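Local atomic coordinates of Glp_546_48378_50642 (Giardia intestinalis, PDB entry 2QVW), a protein that cleaves double-stranded RNA into fragments of 21 to 23 base pairs, the siRNAs that direct RNA interference, as a manganese-binding ribonuclease III enzyme. Residues 647-658 against 722-733; 680-691 against 748-756. All blocks are in the same frame, centred on the assembly; numbering follows the deposited sequence.

Interaction 1 (647-658 against 722-733); sequences YQKLELLGDAFL and DTFEAILAAILL. With MN (manganese (II) ion), chain E; MN (manganese (II) ion), chain G.
Leu650 is the main bump of this helix pair: its side chain drops as a knob into the hole framed by Ala726, Ala729, Ala730 and Leu733, with CD2 3.4 Å from Leu733 CD1. Three of the four walls of that hollow are alanines, and Gly654, which has no side chain, lets the axes approach to 6.8 Å while crossing at 80°. Here backbone meets backbone, Gly654 CA making a CA-H...O contact of 3.3 Å with Glu725 O. Beyond the crossing point the bumps come from the other helix: Leu728 wedges between Phe657 and Leu658, its CD2 3.5 Å from Leu658 CB, while Leu653 lies against Leu732 and meets Leu733 tip to tip. At the opposite end Tyr647 packs beside Ala726 and Asp722.

Along one edge of the crossing Glu725, extended beyond CG (chi2 178°), carries OE1 to 2.5 Å from one manganese ion, beside which the carboxylates of Glu651 and Asp722 gather. Asp655 OD1 binds a second manganese at 2.6 Å. The ELLGDA signature of 651-656, crossed by the helix supplying Asp722 and Glu725, is the metal-binding arrangement characteristic of ribonuclease III domains, where such acids form the catalytic centre.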
loop_
_atom_site.group_PDB
_atom_site.type_symbol
_atom_site.label_atom_id
_atom_site.label_comp_id
_atom_site.label_asym_id
_atom_site.label_seq_id
_atom_site.Cartn_x
_atom_site.Cartn_y
_atom_site.Cartn_z
ATOM N N TYR A 647 -33.830 5.579 17.500
ATOM C CA TYR A 647 -32.899 5.329 16.395
ATOM C C TYR A 647 -31.784 6.371 16.283
ATOM O O TYR A 647 -30.987 6.341 15.344
ATOM C CB TYR A 647 -33.671 5.249 15.070
ATOM C CG TYR A 647 -34.012 6.593 14.446
ATOM C CD1 TYR A 647 -33.029 7.361 13.808
ATOM C CD2 TYR A 647 -35.322 7.089 14.467
ATOM C CE1 TYR A 647 -33.336 8.577 13.206
ATOM C CE2 TYR A 647 -35.640 8.314 13.866
ATOM C CZ TYR A 647 -34.637 9.048 13.236
ATOM O OH TYR A 647 -34.928 10.249 12.624
ATOM N N GLN A 648 -31.720 7.280 17.249
ATOM C CA GLN A 648 -30.719 8.347 17.253
ATOM C C GLN A 648 -29.271 7.928 17.022
ATOM O O GLN A 648 -28.620 8.401 16.087
ATOM C CB GLN A 648 -30.804 9.128 18.568
ATOM C CG GLN A 648 -32.065 9.952 18.712
ATOM C CD GLN A 648 -32.280 10.866 17.517
ATOM O OE1 GLN A 648 -32.659 10.416 16.424
ATOM N NE2 GLN A 648 -32.030 12.160 17.714
ATOM N N LYS A 649 -28.761 7.051 17.879
ATOM C CA LYS A 649 -27.377 6.627 17.765
ATOM C C LYS A 649 -27.130 5.645 16.621
ATOM O O LYS A 649 -26.067 5.666 15.987
ATOM C CB LYS A 649 -26.914 6.041 19.100
ATOM C CG LYS A 649 -26.917 7.052 20.248
ATOM C CD LYS A 649 -26.444 6.424 21.539
ATOM C CE LYS A 649 -26.427 7.430 22.667
ATOM N NZ LYS A 649 -26.057 6.803 23.961
ATOM N N LEU A 650 -28.105 4.784 16.355
ATOM C CA LEU A 650 -27.972 3.828 15.272
ATOM C C LEU A 650 -27.629 4.605 14.011
ATOM O O LEU A 650 -26.700 4.260 13.278
ATOM C CB LEU A 650 -29.282 3.079 15.060
ATOM C CG LEU A 650 -29.605 1.928 16.008
ATOM C CD1 LEU A 650 -31.046 1.541 15.833
ATOM C CD2 LEU A 650 -28.704 0.741 15.725
ATOM N N GLU A 651 -28.387 5.663 13.764
ATOM C CA GLU A 651 -28.175 6.497 12.590
ATOM C C GLU A 651 -26.735 6.990 12.561
ATOM O O GLU A 651 -26.047 6.896 11.533
ATOM C CB GLU A 651 -29.107 7.697 12.638
ATOM C CG GLU A 651 -29.067 8.540 11.397
ATOM C CD GLU A 651 -29.278 10.003 11.693
ATOM O OE1 GLU A 651 -29.907 10.321 12.726
ATOM O OE2 GLU A 651 -28.817 10.837 10.882
ATOM N N LEU A 652 -26.291 7.525 13.698
ATOM C CA LEU A 652 -24.939 8.042 13.830
ATOM C C LEU A 652 -23.948 7.017 13.340
ATOM O O LEU A 652 -23.045 7.322 12.563
ATOM C CB LEU A 652 -24.630 8.359 15.282
ATOM C CG LEU A 652 -23.197 8.827 15.515
ATOM C CD1 LEU A 652 -22.975 10.152 14.831
ATOM C CD2 LEU A 652 -22.941 8.960 16.996
ATOM N N LEU A 653 -24.122 5.788 13.800
ATOM C CA LEU A 653 -23.231 4.710 13.408
ATOM C C LEU A 653 -23.371 4.371 11.924
ATOM O O LEU A 653 -22.380 4.187 11.219
ATOM C CB LEU A 653 -23.526 3.464 14.236
ATOM C CG LEU A 653 -22.482 2.356 14.151
ATOM C CD1 LEU A 653 -21.259 2.744 14.961
ATOM C CD2 LEU A 653 -23.063 1.086 14.685
ATOM N N GLY A 654 -24.607 4.279 11.456
ATOM C CA GLY A 654 -24.815 3.954 10.065
ATOM C C GLY A 654 -24.137 4.967 9.171
ATOM O O GLY A 654 -23.438 4.613 8.225
ATOM N N ASP A 655 -24.340 6.240 9.476
ATOM C CA ASP A 655 -23.753 7.282 8.667
ATOM C C ASP A 655 -22.269 6.990 8.483
ATOM O O ASP A 655 -21.770 6.908 7.356
ATOM C CB ASP A 655 -23.950 8.633 9.341
ATOM C CG ASP A 655 -23.852 9.790 8.361
ATOM O OD1 ASP A 655 -22.821 9.888 7.660
ATOM O OD2 ASP A 655 -24.807 10.603 8.288
ATOM N N ALA A 656 -21.576 6.805 9.603
ATOM C CA ALA A 656 -20.142 6.532 9.610
ATOM C C ALA A 656 -19.738 5.330 8.756
ATOM O O ALA A 656 -18.894 5.448 7.867
ATOM C CB ALA A 656 -19.676 6.333 11.039
ATOM N N PHE A 657 -20.338 4.176 9.038
ATOM C CA PHE A 657 -20.044 2.951 8.315
ATOM C C PHE A 657 -20.280 3.095 6.830
ATOM O O PHE A 657 -19.466 2.661 6.024
ATOM C CB PHE A 657 -20.918 1.815 8.798
ATOM C CG PHE A 657 -20.700 0.537 8.041
ATOM C CD1 PHE A 657 -19.559 -0.235 8.273
ATOM C CD2 PHE A 657 -21.619 0.102 7.092
ATOM C CE1 PHE A 657 -19.340 -1.414 7.579
ATOM C CE2 PHE A 657 -21.403 -1.087 6.388
ATOM C CZ PHE A 657 -20.264 -1.840 6.637
ATOM N N LEU A 658 -21.419 3.677 6.474
ATOM C CA LEU A 658 -21.768 3.874 5.074
ATOM C C LEU A 658 -20.662 4.634 4.368
ATOM O O LEU A 658 -20.242 4.260 3.263
ATOM C CB LEU A 658 -23.075 4.656 4.957
ATOM C CG LEU A 658 -23.502 4.967 3.524
ATOM C CD1 LEU A 658 -23.459 3.688 2.695
ATOM C CD2 LEU A 658 -24.895 5.582 3.521
ATOM N N ASP A 722 -32.727 9.067 7.088
ATOM C CA ASP A 722 -32.179 8.811 8.417
ATOM C C ASP A 722 -32.477 7.430 8.988
ATOM O O ASP A 722 -31.658 6.862 9.699
ATOM C CB ASP A 722 -32.657 9.897 9.388
ATOM C CG ASP A 722 -31.991 11.241 9.132
ATOM O OD1 ASP A 722 -31.982 11.706 7.967
ATOM O OD2 ASP A 722 -31.474 11.839 10.098
ATOM N N THR A 723 -33.645 6.880 8.698
ATOM C CA THR A 723 -33.953 5.552 9.209
ATOM C C THR A 723 -33.146 4.525 8.425
ATOM O O THR A 723 -32.776 3.480 8.960
ATOM C CB THR A 723 -35.450 5.213 9.080
ATOM O OG1 THR A 723 -35.843 5.303 7.710
ATOM C CG2 THR A 723 -36.288 6.164 9.927
ATOM N N PHE A 724 -32.866 4.820 7.159
ATOM C CA PHE A 724 -32.085 3.901 6.349
ATOM C C PHE A 724 -30.739 3.681 7.027
ATOM O O PHE A 724 -30.318 2.547 7.224
ATOM C CB PHE A 724 -31.853 4.461 4.949
ATOM C CG PHE A 724 -31.029 3.553 4.066
ATOM C CD1 PHE A 724 -31.624 2.505 3.363
ATOM C CD2 PHE A 724 -29.643 3.726 3.974
ATOM C CE1 PHE A 724 -30.854 1.642 2.582
ATOM C CE2 PHE A 724 -28.857 2.871 3.196
ATOM C CZ PHE A 724 -29.461 1.825 2.498
ATOM N N GLU A 725 -30.067 4.771 7.384
ATOM C CA GLU A 725 -28.773 4.687 8.054
ATOM C C GLU A 725 -28.943 3.909 9.344
ATOM O O GLU A 725 -28.039 3.182 9.769
ATOM C CB GLU A 725 -28.241 6.077 8.398
ATOM C CG GLU A 725 -28.083 7.027 7.234
ATOM C CD GLU A 725 -27.603 8.387 7.697
ATOM O OE1 GLU A 725 -28.207 8.957 8.632
ATOM O OE2 GLU A 725 -26.619 8.898 7.132
ATOM N N ALA A 726 -30.099 4.089 9.979
ATOM C CA ALA A 726 -30.410 3.391 11.213
ATOM C C ALA A 726 -30.429 1.902 10.899
ATOM O O ALA A 726 -29.876 1.085 11.638
ATOM C CB ALA A 726 -31.764 3.837 11.729
ATOM N N ILE A 727 -31.071 1.553 9.791
ATOM C CA ILE A 727 -31.147 0.163 9.375
ATOM C C ILE A 727 -29.726 -0.353 9.194
ATOM O O ILE A 727 -29.281 -1.252 9.905
ATOM C CB ILE A 727 -31.907 0.017 8.036
ATOM C CG1 ILE A 727 -33.293 0.661 8.136
ATOM C CG2 ILE A 727 -32.031 -1.450 7.660
ATOM C CD1 ILE A 727 -34.162 0.114 9.241
ATOM N N LEU A 728 -29.018 0.239 8.238
ATOM C CA LEU A 728 -27.647 -0.141 7.945
ATOM C C LEU A 728 -26.881 -0.486 9.197
ATOM O O LEU A 728 -26.175 -1.480 9.226
ATOM C CB LEU A 728 -26.913 0.978 7.204
ATOM C CG LEU A 728 -25.411 0.745 6.945
ATOM C CD1 LEU A 728 -25.163 -0.587 6.232
ATOM C CD2 LEU A 728 -24.882 1.903 6.110
ATOM N N ALA A 729 -27.007 0.336 10.228
ATOM C CA ALA A 729 -26.317 0.059 11.475
ATOM C C ALA A 729 -26.840 -1.256 12.056
ATOM O O ALA A 729 -26.066 -2.111 12.496
ATOM C CB ALA A 729 -26.538 1.195 12.448
ATOM N N ALA A 730 -28.161 -1.418 12.035
ATOM C CA ALA A 730 -28.797 -2.631 12.548
ATOM C C ALA A 730 -28.227 -3.904 11.914
ATOM O O ALA A 730 -28.105 -4.938 12.567
ATOM C CB ALA A 730 -30.295 -2.563 12.313
ATOM N N ILE A 731 -27.878 -3.826 10.637
ATOM C CA ILE A 731 -27.314 -4.975 9.944
ATOM C C ILE A 731 -25.900 -5.231 10.440
ATOM O O ILE A 731 -25.569 -6.345 10.825
ATOM C CB ILE A 731 -27.268 -4.757 8.420
ATOM C CG1 ILE A 731 -28.684 -4.717 7.847
ATOM C CG2 ILE A 731 -26.440 -5.847 7.770
ATOM C CD1 ILE A 731 -29.458 -3.483 8.214
ATOM N N LEU A 732 -25.069 -4.195 10.413
ATOM C CA LEU A 732 -23.694 -4.296 10.873
ATOM C C LEU A 732 -23.671 -4.883 12.284
ATOM O O LEU A 732 -23.061 -5.928 12.537
ATOM C CB LEU A 732 -23.064 -2.907 10.869
ATOM C CG LEU A 732 -21.944 -2.626 11.860
ATOM C CD1 LEU A 732 -20.675 -3.350 11.438
ATOM C CD2 LEU A 732 -21.718 -1.129 11.922
ATOM N N LEU A 733 -24.364 -4.202 13.188
ATOM C CA LEU A 733 -24.460 -4.590 14.588
ATOM C C LEU A 733 -24.868 -6.037 14.843
ATOM O O LEU A 733 -24.328 -6.688 15.732
ATOM C CB LEU A 733 -25.439 -3.654 15.286
ATOM C CG LEU A 733 -24.889 -2.254 15.543
ATOM C CD1 LEU A 733 -26.019 -1.283 15.814
ATOM C CD2 LEU A 733 -23.945 -2.315 16.717
HETATM MN MN MN E . -29.015 11.311 8.100
HETATM MN MN MN G . -23.315 9.239 5.207
#

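Interaction 2 (680-691 against 748-756). With MN (manganese (II) ion), chain G.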
loop_
_atom_site.group_PDB
_atom_site.type_symbol
_atom_site.label_atom_id
_atom_site.label_comp_id
_atom_site.label_asym_id
_atom_site.label_seq_id
_atom_site.Cartn_x
_atom_site.Cartn_y
_atom_site.Cartn_z
ATOM N N ARG A 680 -16.626 13.223 -4.784
ATOM C CA ARG A 680 -17.868 13.596 -5.448
ATOM C C ARG A 680 -18.785 12.399 -5.713
ATOM O O ARG A 680 -20.009 12.499 -5.583
ATOM C CB ARG A 680 -17.549 14.315 -6.761
ATOM C CG ARG A 680 -17.165 15.782 -6.587
ATOM C CD ARG A 680 -15.835 16.111 -7.245
ATOM N NE ARG A 680 -15.840 15.917 -8.693
ATOM C CZ ARG A 680 -14.735 15.822 -9.429
ATOM N NH1 ARG A 680 -13.542 15.901 -8.855
ATOM N NH2 ARG A 680 -14.817 15.648 -10.740
ATOM N N MET A 681 -18.189 11.269 -6.074
ATOM C CA MET A 681 -18.951 10.071 -6.363
ATOM C C MET A 681 -19.702 9.511 -5.166
ATOM O O MET A 681 -20.915 9.345 -5.223
ATOM C CB MET A 681 -18.038 8.999 -6.933
ATOM C CG MET A 681 -17.466 9.358 -8.267
ATOM S SD MET A 681 -16.599 7.986 -8.970
ATOM C CE MET A 681 -17.894 7.146 -9.814
ATOM N N ARG A 682 -18.994 9.220 -4.079
ATOM C CA ARG A 682 -19.654 8.658 -2.911
ATOM C C ARG A 682 -20.599 9.650 -2.255
ATOM O O ARG A 682 -21.678 9.276 -1.810
ATOM C CB ARG A 682 -18.632 8.174 -1.891
ATOM C CG ARG A 682 -17.841 9.283 -1.289
ATOM C CD ARG A 682 -16.937 8.798 -0.164
ATOM N NE ARG A 682 -16.428 9.933 0.603
ATOM C CZ ARG A 682 -17.211 10.811 1.222
ATOM N NH1 ARG A 682 -18.531 10.678 1.163
ATOM N NH2 ARG A 682 -16.676 11.826 1.881
ATOM N N GLN A 683 -20.207 10.913 -2.183
ATOM C CA GLN A 683 -21.086 11.913 -1.580
ATOM C C GLN A 683 -22.398 11.974 -2.345
ATOM O O GLN A 683 -23.442 12.308 -1.778
ATOM C CB GLN A 683 -20.456 13.290 -1.635
ATOM C CG GLN A 683 -19.104 13.375 -0.996
ATOM C CD GLN A 683 -18.522 14.760 -1.135
ATOM O OE1 GLN A 683 -18.488 15.325 -2.232
ATOM N NE2 GLN A 683 -18.062 15.319 -0.029
ATOM N N SER A 684 -22.338 11.664 -3.637
ATOM C CA SER A 684 -23.519 11.692 -4.474
ATOM C C SER A 684 -24.570 10.726 -3.964
ATOM O O SER A 684 -25.755 11.042 -3.972
ATOM C CB SER A 684 -23.168 11.319 -5.904
ATOM O OG SER A 684 -23.349 9.933 -6.113
ATOM N N ALA A 685 -24.142 9.550 -3.521
ATOM C CA ALA A 685 -25.071 8.542 -3.030
ATOM C C ALA A 685 -25.297 8.577 -1.522
ATOM O O ALA A 685 -25.852 7.640 -0.955
ATOM C CB ALA A 685 -24.595 7.162 -3.450
ATOM N N GLU A 686 -24.871 9.649 -0.870
ATOM C CA GLU A 686 -25.046 9.761 0.573
ATOM C C GLU A 686 -26.143 10.741 0.967
ATOM O O GLU A 686 -26.670 10.659 2.079
ATOM C CB GLU A 686 -23.740 10.174 1.261
ATOM C CG GLU A 686 -22.772 9.027 1.539
ATOM C CD GLU A 686 -21.684 9.406 2.538
ATOM O OE1 GLU A 686 -20.915 10.350 2.251
ATOM O OE2 GLU A 686 -21.597 8.767 3.614
ATOM N N THR A 687 -26.484 11.663 0.070
ATOM C CA THR A 687 -27.530 12.643 0.362
ATOM C C THR A 687 -28.787 11.923 0.840
ATOM O O THR A 687 -29.095 10.820 0.374
ATOM C CB THR A 687 -27.875 13.502 -0.873
ATOM O OG1 THR A 687 -28.257 12.659 -1.962
ATOM C CG2 THR A 687 -26.678 14.338 -1.284
ATOM N N ASN A 688 -29.506 12.546 1.775
ATOM C CA ASN A 688 -30.709 11.938 2.325
ATOM C C ASN A 688 -31.638 11.458 1.229
ATOM O O ASN A 688 -31.944 10.272 1.144
ATOM C CB ASN A 688 -31.451 12.923 3.218
ATOM C CG ASN A 688 -32.648 12.286 3.905
ATOM O OD1 ASN A 688 -33.602 11.857 3.255
ATOM N ND2 ASN A 688 -32.595 12.209 5.228
ATOM N N SER A 689 -32.088 12.393 0.399
ATOM C CA SER A 689 -32.984 12.090 -0.707
ATOM C C SER A 689 -32.641 10.752 -1.346
ATOM O O SER A 689 -33.514 9.909 -1.543
ATOM C CB SER A 689 -32.887 13.185 -1.761
ATOM O OG SER A 689 -31.571 13.240 -2.291
ATOM N N VAL A 690 -31.365 10.557 -1.672
ATOM C CA VAL A 690 -30.929 9.306 -2.289
ATOM C C VAL A 690 -31.222 8.133 -1.357
ATOM O O VAL A 690 -31.903 7.178 -1.738
ATOM C CB VAL A 690 -29.411 9.323 -2.606
ATOM C CG1 VAL A 690 -28.988 7.990 -3.189
ATOM C CG2 VAL A 690 -29.095 10.432 -3.590
ATOM N N LEU A 691 -30.710 8.221 -0.131
ATOM C CA LEU A 691 -30.899 7.175 0.870
ATOM C C LEU A 691 -32.372 6.995 1.221
ATOM O O LEU A 691 -32.840 5.879 1.445
ATOM C CB LEU A 691 -30.104 7.513 2.136
ATOM C CG LEU A 691 -28.600 7.717 1.954
ATOM C CD1 LEU A 691 -27.980 8.159 3.258
ATOM C CD2 LEU A 691 -27.966 6.442 1.479
ATOM N N VAL A 748 -26.974 0.691 -2.253
ATOM C CA VAL A 748 -26.480 2.059 -2.323
ATOM C C VAL A 748 -25.439 2.323 -3.389
ATOM O O VAL A 748 -25.467 3.368 -4.032
ATOM C CB VAL A 748 -25.888 2.504 -0.970
ATOM C CG1 VAL A 748 -25.593 3.996 -1.001
ATOM C CG2 VAL A 748 -26.852 2.166 0.160
ATOM N N LEU A 749 -24.511 1.390 -3.570
ATOM C CA LEU A 749 -23.454 1.553 -4.566
ATOM C C LEU A 749 -24.043 1.971 -5.907
ATOM O O LEU A 749 -23.575 2.914 -6.532
ATOM C CB LEU A 749 -22.669 0.249 -4.729
ATOM C CG LEU A 749 -21.271 0.347 -5.342
ATOM C CD1 LEU A 749 -20.586 -1.005 -5.248
ATOM C CD2 LEU A 749 -21.358 0.810 -6.784
ATOM N N PRO A 750 -25.087 1.267 -6.362
ATOM C CA PRO A 750 -25.738 1.576 -7.635
ATOM C C PRO A 750 -26.156 3.039 -7.822
ATOM O O PRO A 750 -26.222 3.526 -8.949
ATOM C CB PRO A 750 -26.936 0.629 -7.634
ATOM C CG PRO A 750 -26.398 -0.568 -6.932
ATOM C CD PRO A 750 -25.675 0.053 -5.763
ATOM N N GLN A 751 -26.433 3.740 -6.729
ATOM C CA GLN A 751 -26.867 5.132 -6.810
ATOM C C GLN A 751 -25.771 6.155 -7.041
ATOM O O GLN A 751 -26.062 7.316 -7.301
ATOM C CB GLN A 751 -27.636 5.515 -5.548
ATOM C CG GLN A 751 -28.851 4.656 -5.286
ATOM C CD GLN A 751 -29.734 4.532 -6.508
ATOM O OE1 GLN A 751 -30.138 5.538 -7.102
ATOM N NE2 GLN A 751 -30.039 3.296 -6.896
ATOM N N VAL A 752 -24.515 5.741 -6.937
ATOM C CA VAL A 752 -23.416 6.674 -7.147
ATOM C C VAL A 752 -23.402 7.161 -8.589
ATOM O O VAL A 752 -23.249 6.376 -9.517
ATOM C CB VAL A 752 -22.046 6.034 -6.788
ATOM C CG1 VAL A 752 -21.817 4.783 -7.604
ATOM C CG2 VAL A 752 -20.932 7.031 -7.026
ATOM N N VAL A 753 -23.583 8.464 -8.769
ATOM C CA VAL A 753 -23.584 9.050 -10.102
ATOM C C VAL A 753 -22.155 9.338 -10.565
ATOM O O VAL A 753 -21.327 9.839 -9.807
ATOM C CB VAL A 753 -24.401 10.352 -10.132
ATOM C CG1 VAL A 753 -23.858 11.328 -9.113
ATOM C CG2 VAL A 753 -24.360 10.958 -11.516
ATOM N N ALA A 754 -21.880 9.017 -11.822
ATOM C CA ALA A 754 -20.562 9.209 -12.410
ATOM C C ALA A 754 -20.237 10.664 -12.753
ATOM O O ALA A 754 -21.045 11.379 -13.354
ATOM C CB ALA A 754 -20.434 8.338 -13.657
ATOM N N ASP A 755 -19.037 11.091 -12.376
ATOM C CA ASP A 755 -18.581 12.452 -12.640
ATOM C C ASP A 755 -18.794 12.853 -14.096
ATOM O O ASP A 755 -19.374 13.898 -14.376
ATOM C CB ASP A 755 -17.095 12.577 -12.300
ATOM C CG ASP A 755 -16.847 13.430 -11.084
ATOM O OD1 ASP A 755 -15.679 13.489 -10.652
ATOM O OD2 ASP A 755 -17.813 14.037 -10.570
ATOM N N ALA A 756 -18.305 12.012 -15.004
ATOM C CA ALA A 756 -18.400 12.228 -16.447
ATOM C C ALA A 756 -19.320 13.378 -16.843
ATOM O O ALA A 756 -18.822 14.388 -17.395
ATOM C CB ALA A 756 -18.856 10.939 -17.134
ATOM O OXT ALA A 756 -20.536 13.254 -16.595
HETATM MN MN MN G . -23.315 9.239 5.207
#
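Val752 and Ala685 form the apolar middle of this contact, where the end of helix 675-684 and the turn after it rest on the C-terminal tail. With CG1 in the position between the backbone N and the carbonyl carbon (chi1 58°), Val752 brings its CG2 branch to within 3.5 Å of Met681 CB. Ala685 CB sits over the backbone joining Gln751 to Val752, and the same methyl approaches Val748 CG1 at 4.1 Å. Farther along, Val690 and Gln751 run alongside one another, pointing opposite ways, Val690 CG1 lying 3.7 Å from Gln751 CB, while Leu691 touches Val748 with one methyl.

Hydrogen bonding centres on Ser684. Its OG accepts the backbone N-H of Val753 at 3.0 Å (159° at the hydrogen) and donates to Met681 O at 2.7 Å, in the carbonyl plane. One hydroxyl thus links the last turn of the helix to the extended tail.

Charged groups occupy the two flanks. The bent side chain of Arg680 forms a salt bridge with Asp755, although their detailed placing is doubtful. On the side turned from the tail, Arg682 NH1 pairs with Glu686 OE1 at 2.6 Å, while Glu686 OE2 binds manganese at 2.4 Å, an ion also held by Asp655. The C-terminal tail thus packs against two successive helices of the second ribonuclease III domain and the turn between them, which supplies a metal ligand.

Overall arrangement
From the N terminus, the chain passes first through 647-658, at the start of helix 648-669, then through 680-691, which spans the end of helix 675-684 and the start of helix 688-696. It returns in helix 718-735 to close interaction 1, and closes interaction 2 only in the tail after helix 737-748. The two loops therefore cross rather than nest. Their centres lie about 17 Å apart, yet they touch: Phe724 packs on Val748, and Leu658 meets Leu691. A manganese shared by Asp655 and Glu686 bridges helix 648-669 and the turn before helix 688-696, while interaction 2 adds the C-terminal tail.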